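Local coordinates for CLIP-associating protein (Drosophila melanogaster, PDB 4G3A) that tracks microtubule plus ends and stabilises dynamic microtubules, supporting mitotic spindle formation and kinetochore attachment, here represented by its N-terminal TOG-like domain, at residues S216-A219 with M220-K224. Numbering follows the deposited sequence.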
ATOM      1  N   SER A 216      -7.223 -16.929 -25.889  1.00 39.79           N
ATOM      2  CA  SER A 216      -6.785 -18.018 -25.028  1.00 43.73           C
ATOM      3  C   SER A 216      -6.880 -17.642 -23.539  1.00 45.94           C
ATOM      4  O   SER A 216      -7.184 -18.484 -22.685  1.00 43.57           O
ATOM      5  CB  SER A 216      -5.357 -18.420 -25.395  1.00 48.65           C
ATOM      6  OG  SER A 216      -4.498 -17.294 -25.319  1.00 59.01           O
ATOM      7  N   LYS A 217      -6.625 -16.377 -23.223  1.00 40.28           N
ATOM      8  CA  LYS A 217      -6.712 -15.937 -21.834  1.00 38.96           C
ATOM      9  C   LYS A 217      -8.145 -15.609 -21.439  1.00 39.01           C
ATOM     10  O   LYS A 217      -8.534 -15.807 -20.292  1.00 34.61           O
ATOM     11  CB  LYS A 217      -5.770 -14.761 -21.561  1.00 41.28           C
ATOM     12  CG  LYS A 217      -4.309 -15.182 -21.589  1.00 45.57           C
ATOM     13  CD  LYS A 217      -3.375 -14.054 -21.212  1.00 52.97           C
ATOM     14  CE  LYS A 217      -1.928 -14.539 -21.208  1.00 59.64           C
ATOM     15  NZ  LYS A 217      -0.952 -13.409 -21.167  1.00 60.98           N
ATOM     16  N   LEU A 218      -8.929 -15.124 -22.398  1.00 38.35           N
ATOM     17  CA  LEU A 218     -10.351 -14.918 -22.184  1.00 31.79           C
ATOM     18  C   LEU A 218     -10.975 -16.253 -21.782  1.00 36.61           C
ATOM     19  O   LEU A 218     -11.787 -16.329 -20.850  1.00 33.64           O
ATOM     20  CB  LEU A 218     -11.000 -14.395 -23.467  1.00 36.81           C
ATOM     21  CG  LEU A 218     -12.486 -14.032 -23.428  1.00 43.43           C
ATOM     22  CD1 LEU A 218     -12.745 -12.908 -22.426  1.00 42.92           C
ATOM     23  CD2 LEU A 218     -12.965 -13.639 -24.816  1.00 46.49           C
ATOM     24  N   ALA A 219     -10.566 -17.310 -22.475  1.00 32.76           N
ATOM     25  CA  ALA A 219     -11.120 -18.639 -22.229  1.00 41.68           C
ATOM     26  C   ALA A 219     -10.693 -19.129 -20.852  1.00 41.15           C
ATOM     27  O   ALA A 219     -11.483 -19.711 -20.108  1.00 37.39           O
ATOM     28  CB  ALA A 219     -10.676 -19.631 -23.318  1.00 36.53           C
HETATM   29  N   MSE A 220      -9.436 -18.874 -20.520  1.00 39.38           N
HETATM   30  CA  MSE A 220      -8.865 -19.313 -19.263  1.00 44.39           C
HETATM   31  C   MSE A 220      -9.514 -18.556 -18.105  1.00 36.79           C
HETATM   32  O   MSE A 220      -9.801 -19.122 -17.051  1.00 37.78           O
HETATM   33  CB  MSE A 220      -7.362 -19.059 -19.298  1.00 49.13           C
HETATM   34  CG  MSE A 220      -6.571 -19.736 -18.200  1.00 63.71           C
HETATM   35 SE   MSE A 220      -5.457 -18.435 -17.280  0.74 73.33          SE
HETATM   36  CE  MSE A 220      -6.873 -17.309 -16.682  1.00 26.05           C
ATOM     37  N   LEU A 221      -9.739 -17.264 -18.310  1.00 31.34           N
ATOM     38  CA  LEU A 221     -10.382 -16.432 -17.307  1.00 29.31           C
ATOM     39  C   LEU A 221     -11.814 -16.915 -17.103  1.00 37.81           C
ATOM     40  O   LEU A 221     -12.285 -17.032 -15.975  1.00 36.21           O
ATOM     41  CB  LEU A 221     -10.364 -14.967 -17.741  1.00 29.72           C
ATOM     42  CG  LEU A 221      -9.014 -14.248 -17.588  1.00 32.17           C
ATOM     43  CD1 LEU A 221      -9.001 -12.930 -18.343  1.00 32.61           C
ATOM     44  CD2 LEU A 221      -8.695 -14.015 -16.128  1.00 34.57           C
ATOM     45  N   GLU A 222     -12.501 -17.221 -18.201  1.00 34.80           N
ATOM     46  CA  GLU A 222     -13.877 -17.688 -18.072  1.00 37.79           C
ATOM     47  C   GLU A 222     -13.976 -19.030 -17.341  1.00 35.79           C
ATOM     48  O   GLU A 222     -14.930 -19.266 -16.601  1.00 35.77           O
ATOM     49  CB  GLU A 222     -14.608 -17.690 -19.417  1.00 43.38           C
ATOM     50  CG  GLU A 222     -14.858 -16.272 -19.914  1.00 42.31           C
ATOM     51  CD  GLU A 222     -16.048 -16.169 -20.844  1.00 50.08           C
ATOM     52  OE1 GLU A 222     -17.184 -16.408 -20.381  1.00 53.58           O
ATOM     53  OE2 GLU A 222     -15.849 -15.823 -22.031  1.00 51.01           O
ATOM     54  N   GLN A 223     -12.983 -19.893 -17.516  1.00 40.05           N
ATOM     55  CA  GLN A 223     -12.959 -21.137 -16.753  1.00 49.15           C
ATOM     56  C   GLN A 223     -12.831 -20.823 -15.268  1.00 42.55           C
ATOM     57  O   GLN A 223     -13.532 -21.397 -14.443  1.00 44.10           O
ATOM     58  CB  GLN A 223     -11.821 -22.050 -17.205  1.00 57.78           C
ATOM     59  CG  GLN A 223     -12.126 -22.819 -18.474  1.00 72.69           C
ATOM     60  CD  GLN A 223     -10.913 -23.545 -19.028  0.37 81.55           C
ATOM     61  OE1 GLN A 223      -9.866 -23.615 -18.380  0.69 87.03           O
ATOM     62  NE2 GLN A 223     -11.048 -24.084 -20.235  1.00 80.23           N
ATOM     63  N   LYS A 224     -11.952 -19.885 -14.932  1.00 35.61           N
ATOM     64  CA  LYS A 224     -11.768 -19.523 -13.532  1.00 31.68           C
ATOM     65  C   LYS A 224     -13.010 -18.879 -12.909  1.00 35.73           C
ATOM     66  O   LYS A 224     -13.319 -19.123 -11.743  1.00 37.82           O
ATOM     67  CB  LYS A 224     -10.525 -18.656 -13.363  1.00 35.72           C
ATOM     68  CG  LYS A 224      -9.251 -19.462 -13.505  1.00 44.93           C
ATOM     69  CD  LYS A 224      -8.034 -18.584 -13.705  1.00 48.29           C
ATOM     70  CE  LYS A 224      -6.769 -19.430 -13.825  1.00 52.00           C
ATOM     71  NZ  LYS A 224      -6.399 -20.055 -12.523  1.00 49.32           N
TER
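Leu218 and Glu222 stand side by side one turn apart on helix 215-229, the last helix of this TOG-like domain, an alpha-helical fold containing HEAT repeats. Glu222 OE2 comes within 4.1 Å of Leu218 CG, so the carboxylate merely brushes the leucine's branch point. Four i to i+4 backbone bonds build the turn. Leu221 N gives the shortest, 2.7 Å to Lys217 O with an N-H...O angle of 158°, whereas Met220 N lies well above the carbonyl plane of Ser216, 3.1 Å from its O. The side chain of Leu221 leans against Lys217 O, with CG 3.2 Å from it; CG lies beside its own backbone N (chi1 -76°), which turns it back toward the preceding turn. Branched and apolar, Leu221 suits the buried face, where it meets Leu192 of helix 182-199; the selenomethionine at Met220, bent and pliable, fits against Ile189. Leu218 instead packs on Leu207 and Arg208 of helix 203-208. The long polar chains of the partly exposed Lys217 and Glu222 reach partners beyond the helix: Lys217 NZ donates a hydrogen bond to Leu177 O, and Glu222 OE1 pairs with Arg204, a salt bridge that would steady the carboxylate. Nearer the backbone, Glu222 CG lies 3.2 Å from Leu218 O.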